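Local coordinates for protein oxidoreductase, short-chain dehydrogenase/reductase family (Aeromonas hydrophila subsp. hydrophila, PDB 3L6E) that probably acts as a nucleotide-dependent oxidoreductase of the short-chain dehydrogenase/reductase family, perhaps reducing 3-dehydrosphinganine in sphingolipid metabolism, at residues A18-L23 / H28-M33; Q42-L45 / V51-I54; L130-S135 / G157-L162. All coordinates share one frame; numbering follows the deposited sequence.

In the fold
All three interactions set a helix against a strand of one parallel sheet, each within a beta-alpha-beta unit. Interactions 1 and 2 are neighbours, with centres about 9 Å apart; their strands lie side by side, and Met32 of the first packs on Glu44 of the second. Interaction 3 lies across the chain's centre, about 20 and 26 Å from interactions 1 and 2, centre to centre. Interactions 1 and 3 are buried, and interaction 2, at strand 51-55, one of the two outermost within the chain, only partly. Chemistry follows place: interaction 1 joins aliphatic packing to a backbone hydrogen bond, interaction 2 lays a carboxylate beside that strand, and interaction 3 presses leucine methyls on an amide.

Interaction 1: residues A18-L23 / H28-M33; sequences ALTIGL and HQVSMM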
loop_
_atom_site.group_PDB
_atom_site.type_symbol
_atom_site.label_atom_id
_atom_site.label_comp_id
_atom_site.label_asym_id
_atom_site.label_seq_id
_atom_site.Cartn_x
_atom_site.Cartn_y
_atom_site.Cartn_z
ATOM N N ALA A 18 17.967 2.443 5.264
ATOM C CA ALA A 18 17.305 3.247 4.234
ATOM C C ALA A 18 16.126 4.051 4.799
ATOM O O ALA A 18 15.922 5.215 4.448
ATOM C CB ALA A 18 16.842 2.362 3.053
ATOM N N LEU A 19 15.335 3.410 5.649
ATOM C CA LEU A 19 14.210 4.076 6.274
ATOM C C LEU A 19 14.683 5.208 7.175
ATOM O O LEU A 19 14.072 6.257 7.180
ATOM C CB LEU A 19 13.342 3.098 7.068
ATOM C CG LEU A 19 12.485 2.063 6.319
ATOM C CD1 LEU A 19 12.143 0.908 7.235
ATOM C CD2 LEU A 19 11.216 2.674 5.739
ATOM N N THR A 20 15.766 4.988 7.926
ATOM C CA THR A 20 16.297 5.995 8.838
ATOM C C THR A 20 16.757 7.193 8.042
ATOM O O THR A 20 16.394 8.317 8.361
ATOM C CB THR A 20 17.456 5.479 9.704
ATOM O OG1 THR A 20 17.005 4.408 10.527
ATOM C CG2 THR A 20 18.009 6.589 10.623
ATOM N N ILE A 21 17.549 6.937 6.999
ATOM C CA ILE A 21 18.043 7.971 6.102
ATOM C C ILE A 21 16.902 8.801 5.523
ATOM O O ILE A 21 16.972 10.030 5.503
ATOM C CB ILE A 21 18.936 7.396 4.960
ATOM C CG1 ILE A 21 20.153 6.669 5.546
ATOM C CG2 ILE A 21 19.345 8.520 3.982
ATOM C CD1 ILE A 21 21.040 5.965 4.550
ATOM N N GLY A 22 15.849 8.120 5.077
ATOM C CA GLY A 22 14.722 8.756 4.397
ATOM C C GLY A 22 13.918 9.684 5.276
ATOM O O GLY A 22 13.511 10.758 4.832
ATOM N N LEU A 23 13.678 9.258 6.517
ATOM C CA LEU A 23 12.967 10.056 7.515
ATOM C C LEU A 23 13.801 11.260 7.942
ATOM O O LEU A 23 13.262 12.323 8.249
ATOM C CB LEU A 23 12.635 9.197 8.748
ATOM C CG LEU A 23 11.610 8.062 8.627
ATOM C CD1 LEU A 23 11.869 6.947 9.633
ATOM C CD2 LEU A 23 10.176 8.569 8.745
ATOM N N HIS A 28 12.900 14.521 10.018
ATOM C CA HIS A 28 12.580 13.892 11.315
ATOM C C HIS A 28 13.838 13.617 12.146
ATOM O O HIS A 28 14.928 13.503 11.601
ATOM C CB HIS A 28 11.870 12.547 11.112
ATOM C CG HIS A 28 10.444 12.640 10.647
ATOM N ND1 HIS A 28 10.078 12.449 9.330
ATOM C CD2 HIS A 28 9.288 12.810 11.338
ATOM C CE1 HIS A 28 8.762 12.537 9.225
ATOM N NE2 HIS A 28 8.259 12.752 10.429
ATOM N N GLN A 29 13.675 13.496 13.463
ATOM C CA GLN A 29 14.710 12.969 14.343
ATOM C C GLN A 29 14.456 11.488 14.558
ATOM O O GLN A 29 13.314 11.058 14.683
ATOM C CB GLN A 29 14.675 13.659 15.706
ATOM C CG GLN A 29 14.826 15.166 15.674
ATOM C CD GLN A 29 16.266 15.591 15.579
ATOM O OE1 GLN A 29 16.851 15.612 14.489
ATOM N NE2 GLN A 29 16.856 15.941 16.719
ATOM N N VAL A 30 15.514 10.694 14.638
ATOM C CA VAL A 30 15.303 9.247 14.643
ATOM C C VAL A 30 16.075 8.557 15.748
ATOM O O VAL A 30 17.282 8.685 15.812
ATOM C CB VAL A 30 15.643 8.618 13.258
ATOM C CG1 VAL A 30 15.390 7.143 13.274
ATOM C CG2 VAL A 30 14.819 9.249 12.172
ATOM N N SER A 31 15.366 7.852 16.628
ATOM C CA SER A 31 16.021 7.003 17.613
ATOM C C SER A 31 16.237 5.629 16.980
ATOM O O SER A 31 15.275 4.867 16.769
ATOM C CB SER A 31 15.176 6.876 18.873
ATOM O OG SER A 31 15.238 8.059 19.629
HETATM N N MSE A 32 17.483 5.335 16.641
HETATM C CA MSE A 32 17.808 4.073 15.969
HETATM C C MSE A 32 18.024 2.967 16.994
HETATM O O MSE A 32 18.895 3.077 17.845
HETATM C CB MSE A 32 19.067 4.233 15.111
HETATM C CG MSE A 32 19.023 5.402 14.144
HETATM SE SE MSE A 32 20.664 5.577 13.108
HETATM C CE MSE A 32 21.952 5.741 14.557
HETATM N N MSE A 33 17.241 1.902 16.916
HETATM C CA MSE A 33 17.493 0.743 17.779
HETATM C C MSE A 33 18.009 -0.449 16.988
HETATM O O MSE A 33 17.440 -0.795 15.960
HETATM C CB MSE A 33 16.242 0.348 18.550
HETATM C CG MSE A 33 15.758 1.446 19.494
HETATM SE SE MSE A 33 14.167 0.875 20.441
HETATM C CE MSE A 33 13.784 2.575 21.354
#
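Leu23 and His28 meet through a backbone hydrogen bond, from His28 N to Leu23 O, of 2.8 Å with an N-H...O angle of 157°. The same oxygen lies at the edge of the His28 imidazole, in its plane, where ND1 makes a second, weak hydrogen bond of 3.4 Å. A chi1 of -73° brings the ring beside the backbone N, and the rotation of the ring itself turns its ND1 edge to the carbonyl that the N-H already holds. Histidine suits the spot because it can add a polar edge to a partly exposed turn while Leu23 CD2 packs 3.9 Å from ND1.

Further along, the contact is aliphatic. Leu23 CB lies 4.1 Å from Val30 CG2, and Val30 CG1 is 3.8 Å from Thr20 CG2. The same threonine methyl touches Met32 SE, also at 3.8 Å, the bent end of the selenomethionine crossing the threonine at about a right angle. Thr20 is placed by its two branches: CG2 stands anti to the backbone N and faces the strand, whereas OG1 sits beside that N and bonds back to Gly16 O one turn earlier. A buried hydroxyl is thus satisfied within its own helix.

Around these contacts, Val51 of the neighbouring strand touches Thr20, Val30 and Met32, while Leu208 of helix 200-210 packs on Leu23. Helix 18-23 and strand 29-33 run nearly antiparallel, at 158°. The chemistry implies a division of labour: a backbone hydrogen bond, with a weak one from the imidazole, ties the start of the strand to the end region of the helix, and apolar side-chain contacts, the Met32 chain (selenomethionine here) among them, pack the helix on the sheet.

Interaction 2: residues Q42-L45 / V51-I54; sequences QQEL and VIGI. Unlike the reference sequence in segment 42-45: Gln42 (reference Glu), Leu45 (reference Glu).
Gln43 meets the strand through its backbone: its carbonyl O lies 4.1 Å from Val51 CG2, a simple van der Waals contact. Its side chain starts toward the strand and lies against Met32 of strand 29-34 and Arg17 of helix 14-25.

Glu44 carries most of the contact. Its CA is 4.1 Å from Val51 CG2, so the beta-branched valine rests against the helix backbone. From there the glutamate reaches past the valine: chi2 of -168° keeps the chain extended, and the carboxylate arrives alongside the strand backbone. OE2 stands 3.5 Å from Gly53 N and 3.7 Å from Ile52 CA. The Gly53 N-H is directed at the carboxylate, but the separation from OE2 is long for a hydrogen bond, and a weak electrostatic attraction is probable. Gly53, having no side chain, lets the carboxylate lie close against the strand backbone. The CB of Ile52 points away from the helix, and its side chain touches Trp74 of helix 61-75.

The strand is the outermost on its side of the sheet within the chain, and helix 37-47 covers its flank as the crossover of a beta-alpha-beta unit, characteristic of the Rossmann fold.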
loop_
_atom_site.group_PDB
_atom_site.type_symbol
_atom_site.label_atom_id
_atom_site.label_comp_id
_atom_site.label_asym_id
_atom_site.label_seq_id
_atom_site.Cartn_x
_atom_site.Cartn_y
_atom_site.Cartn_z
ATOM N N GLN A 42 28.142 3.874 12.499
ATOM C CA GLN A 42 28.366 4.265 11.105
ATOM C C GLN A 42 27.228 5.198 10.670
ATOM O O GLN A 42 27.436 6.137 9.913
ATOM C CB GLN A 42 28.531 3.021 10.190
ATOM C CG GLN A 42 27.452 2.786 9.109
ATOM C CD GLN A 42 27.392 1.338 8.542
ATOM O OE1 GLN A 42 26.460 0.997 7.798
ATOM N NE2 GLN A 42 28.363 0.493 8.908
ATOM N N GLN A 43 26.028 4.941 11.189
ATOM C CA GLN A 43 24.876 5.772 10.904
ATOM C C GLN A 43 24.938 7.111 11.657
ATOM O O GLN A 43 24.507 8.143 11.130
ATOM C CB GLN A 43 23.587 5.014 11.216
ATOM C CG GLN A 43 23.272 3.846 10.278
ATOM C CD GLN A 43 22.884 4.281 8.873
ATOM O OE1 GLN A 43 23.722 4.285 7.956
ATOM N NE2 GLN A 43 21.608 4.634 8.689
ATOM N N GLU A 44 25.460 7.088 12.883
ATOM C CA GLU A 44 25.658 8.313 13.657
ATOM C C GLU A 44 26.686 9.233 12.980
ATOM O O GLU A 44 26.482 10.444 12.913
ATOM C CB GLU A 44 26.043 8.006 15.124
ATOM C CG GLU A 44 24.847 7.597 15.998
ATOM C CD GLU A 44 25.151 7.576 17.500
ATOM O OE1 GLU A 44 25.788 6.607 17.979
ATOM O OE2 GLU A 44 24.726 8.513 18.208
ATOM N N LEU A 45 27.755 8.629 12.450
ATOM C CA LEU A 45 28.804 9.325 11.685
ATOM C C LEU A 45 28.242 9.951 10.406
ATOM O O LEU A 45 28.637 11.048 10.008
ATOM C CB LEU A 45 29.936 8.341 11.344
ATOM C CG LEU A 45 31.372 8.842 11.134
ATOM C CD1 LEU A 45 32.359 8.003 11.941
ATOM C CD2 LEU A 45 31.767 8.859 9.658
ATOM N N VAL A 51 20.115 11.832 14.748
ATOM C CA VAL A 51 19.837 10.477 15.229
ATOM C C VAL A 51 20.621 10.153 16.492
ATOM O O VAL A 51 21.594 10.821 16.815
ATOM C CB VAL A 51 20.198 9.391 14.159
ATOM C CG1 VAL A 51 19.336 9.532 12.881
ATOM C CG2 VAL A 51 21.685 9.439 13.831
ATOM N N ILE A 52 20.180 9.114 17.192
ATOM C CA ILE A 52 21.004 8.428 18.183
ATOM C C ILE A 52 20.919 6.927 17.972
ATOM O O ILE A 52 19.860 6.397 17.616
ATOM C CB ILE A 52 20.534 8.663 19.627
ATOM C CG1 ILE A 52 19.044 8.976 19.633
ATOM C CG2 ILE A 52 21.352 9.726 20.290
ATOM C CD1 ILE A 52 18.289 8.287 20.702
ATOM N N GLY A 53 22.030 6.255 18.242
ATOM C CA GLY A 53 22.075 4.806 18.292
ATOM C C GLY A 53 21.846 4.329 19.711
ATOM O O GLY A 53 22.632 4.624 20.611
ATOM N N ILE A 54 20.745 3.616 19.908
ATOM C CA ILE A 54 20.503 2.898 21.147
ATOM C C ILE A 54 20.748 1.425 20.845
ATOM O O ILE A 54 20.077 0.835 20.001
ATOM C CB ILE A 54 19.044 3.095 21.635
ATOM C CG1 ILE A 54 18.763 4.569 21.923
ATOM C CG2 ILE A 54 18.758 2.229 22.849
ATOM C CD1 ILE A 54 17.339 4.951 21.622
#

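Interaction 3: residues L130-S135 / G157-L162; sequences LANVLS and GFLESL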
loop_
_atom_site.group_PDB
_atom_site.type_symbol
_atom_site.label_atom_id
_atom_site.label_comp_id
_atom_site.label_asym_id
_atom_site.label_seq_id
_atom_site.Cartn_x
_atom_site.Cartn_y
_atom_site.Cartn_z
ATOM N N LEU A 130 2.111 2.784 14.869
ATOM C CA LEU A 130 2.926 1.586 15.052
ATOM C C LEU A 130 3.002 0.859 13.727
ATOM O O LEU A 130 2.029 0.218 13.284
ATOM C CB LEU A 130 2.372 0.626 16.118
ATOM C CG LEU A 130 3.065 -0.749 16.187
ATOM C CD1 LEU A 130 4.509 -0.642 16.616
ATOM C CD2 LEU A 130 2.312 -1.750 17.097
ATOM N N ALA A 131 4.166 0.956 13.104
ATOM C CA ALA A 131 4.339 0.393 11.775
ATOM C C ALA A 131 5.257 -0.782 11.910
ATOM O O ALA A 131 6.316 -0.672 12.515
ATOM C CB ALA A 131 4.900 1.423 10.817
ATOM N N ASN A 132 4.822 -1.913 11.369
ATOM C CA ASN A 132 5.595 -3.134 11.424
ATOM C C ASN A 132 6.001 -3.583 10.027
ATOM O O ASN A 132 5.180 -3.568 9.097
ATOM C CB ASN A 132 4.806 -4.231 12.106
ATOM C CG ASN A 132 5.029 -4.266 13.585
ATOM O OD1 ASN A 132 5.997 -4.830 14.076
ATOM N ND2 ASN A 132 4.115 -3.674 14.317
ATOM N N VAL A 133 7.265 -3.973 9.899
ATOM C CA VAL A 133 7.796 -4.501 8.649
ATOM C C VAL A 133 7.845 -6.027 8.742
ATOM O O VAL A 133 8.545 -6.587 9.581
ATOM C CB VAL A 133 9.206 -3.954 8.317
ATOM C CG1 VAL A 133 9.681 -4.481 6.952
ATOM C CG2 VAL A 133 9.185 -2.455 8.278
ATOM N N LEU A 134 7.044 -6.685 7.913
ATOM C CA LEU A 134 7.093 -8.128 7.788
ATOM C C LEU A 134 7.841 -8.474 6.476
ATOM O O LEU A 134 7.247 -8.882 5.485
ATOM C CB LEU A 134 5.673 -8.716 7.868
ATOM C CG LEU A 134 4.868 -8.525 9.178
ATOM C CD1 LEU A 134 4.374 -7.083 9.394
ATOM C CD2 LEU A 134 3.678 -9.455 9.186
ATOM N N SER A 135 9.156 -8.271 6.474
ATOM C CA SER A 135 9.947 -8.379 5.238
ATOM C C SER A 135 10.155 -9.827 4.786
ATOM O O SER A 135 10.094 -10.761 5.594
ATOM C CB SER A 135 11.280 -7.642 5.371
ATOM O OG SER A 135 12.047 -8.156 6.446
ATOM N N GLY A 157 -0.666 -12.537 12.612
ATOM C CA GLY A 157 -1.746 -12.987 13.493
ATOM C C GLY A 157 -1.836 -12.065 14.698
ATOM O O GLY A 157 -2.873 -11.476 14.955
ATOM N N PHE A 158 -0.719 -11.915 15.397
ATOM C CA PHE A 158 -0.619 -11.050 16.567
ATOM C C PHE A 158 -1.079 -9.618 16.266
ATOM O O PHE A 158 -1.941 -9.090 16.955
ATOM C CB PHE A 158 0.820 -11.038 17.125
ATOM C CG PHE A 158 1.035 -10.005 18.205
ATOM C CD1 PHE A 158 0.563 -10.221 19.496
ATOM C CD2 PHE A 158 1.671 -8.805 17.923
ATOM C CE1 PHE A 158 0.744 -9.261 20.491
ATOM C CE2 PHE A 158 1.843 -7.832 18.907
ATOM C CZ PHE A 158 1.389 -8.069 20.200
ATOM N N LEU A 159 -0.527 -9.017 15.224
ATOM C CA LEU A 159 -0.754 -7.585 14.943
ATOM C C LEU A 159 -2.163 -7.220 14.504
ATOM O O LEU A 159 -2.694 -6.200 14.947
ATOM C CB LEU A 159 0.245 -7.055 13.924
ATOM C CG LEU A 159 1.713 -7.098 14.323
ATOM C CD1 LEU A 159 2.547 -6.852 13.080
ATOM C CD2 LEU A 159 2.051 -6.103 15.451
ATOM N N GLU A 160 -2.758 -8.040 13.635
ATOM C CA GLU A 160 -4.134 -7.805 13.169
ATOM C C GLU A 160 -5.137 -8.055 14.284
ATOM O O GLU A 160 -6.234 -7.505 14.277
ATOM C CB GLU A 160 -4.478 -8.683 11.953
ATOM C CG GLU A 160 -3.744 -8.281 10.650
ATOM C CD GLU A 160 -4.176 -9.081 9.421
ATOM O OE1 GLU A 160 -5.068 -9.954 9.543
ATOM O OE2 GLU A 160 -3.629 -8.830 8.321
ATOM N N SER A 161 -4.760 -8.923 15.215
ATOM C CA SER A 161 -5.537 -9.168 16.414
ATOM C C SER A 161 -5.356 -8.003 17.391
ATOM O O SER A 161 -6.293 -7.626 18.096
ATOM C CB SER A 161 -5.120 -10.490 17.048
ATOM O OG SER A 161 -5.629 -10.610 18.355
ATOM N N LEU A 162 -4.152 -7.435 17.428
ATOM C CA LEU A 162 -3.905 -6.268 18.264
ATOM C C LEU A 162 -4.606 -5.036 17.697
ATOM O O LEU A 162 -5.155 -4.223 18.456
ATOM C CB LEU A 162 -2.404 -5.999 18.418
ATOM C CG LEU A 162 -1.997 -4.801 19.288
ATOM C CD1 LEU A 162 -2.623 -4.906 20.690
ATOM C CD2 LEU A 162 -0.494 -4.709 19.391
#
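Leu159 covers the amide of Asn132 with both of its methyl groups. CD1 sits above the middle of the group, 3.6 Å from Asn132 CG and equally close to Asn132 CB, while CD2 lies 3.4 Å from Asn132 ND2. Both methyls are on the same face of the amide, which means that the in-plane N-H bonds do not point at them. The contact is therefore one of dispersion, an aliphatic fork resting on a flat polar group. Leucine serves well here because its two terminal methyls can spread over that surface; chi1 of -62° directs the branch from the helix into the sheet.

Asn132 is buried, and its OD1 receives a weak hydrogen bond from His83 ND1 on the adjacent strand 80-84. Thr112 of helix 98-123 packs against the same side chain, so helices 145-165 and 98-123 both reach it.

Strand 128-137, helix 145-165 and strand 171-181 form a beta-alpha-beta unit of the Rossmann fold. In short-chain dehydrogenases this strand leads toward the catalytic serine, and the helix carries the Tyr-X-X-X-Lys signature near its start, consistent with the sequence here; the contact joins these two elements away from that signature.

Leu134, two residues on along the strand, adds an apolar contact to Leu159. Its CD1 is 4.1 Å from Leu159 CD1, the two side chains running alongside each other and pointing in contrary senses. Beyond them Leu134 packs on Tyr177 and Leu159 on Asn175, both of strand 171-181.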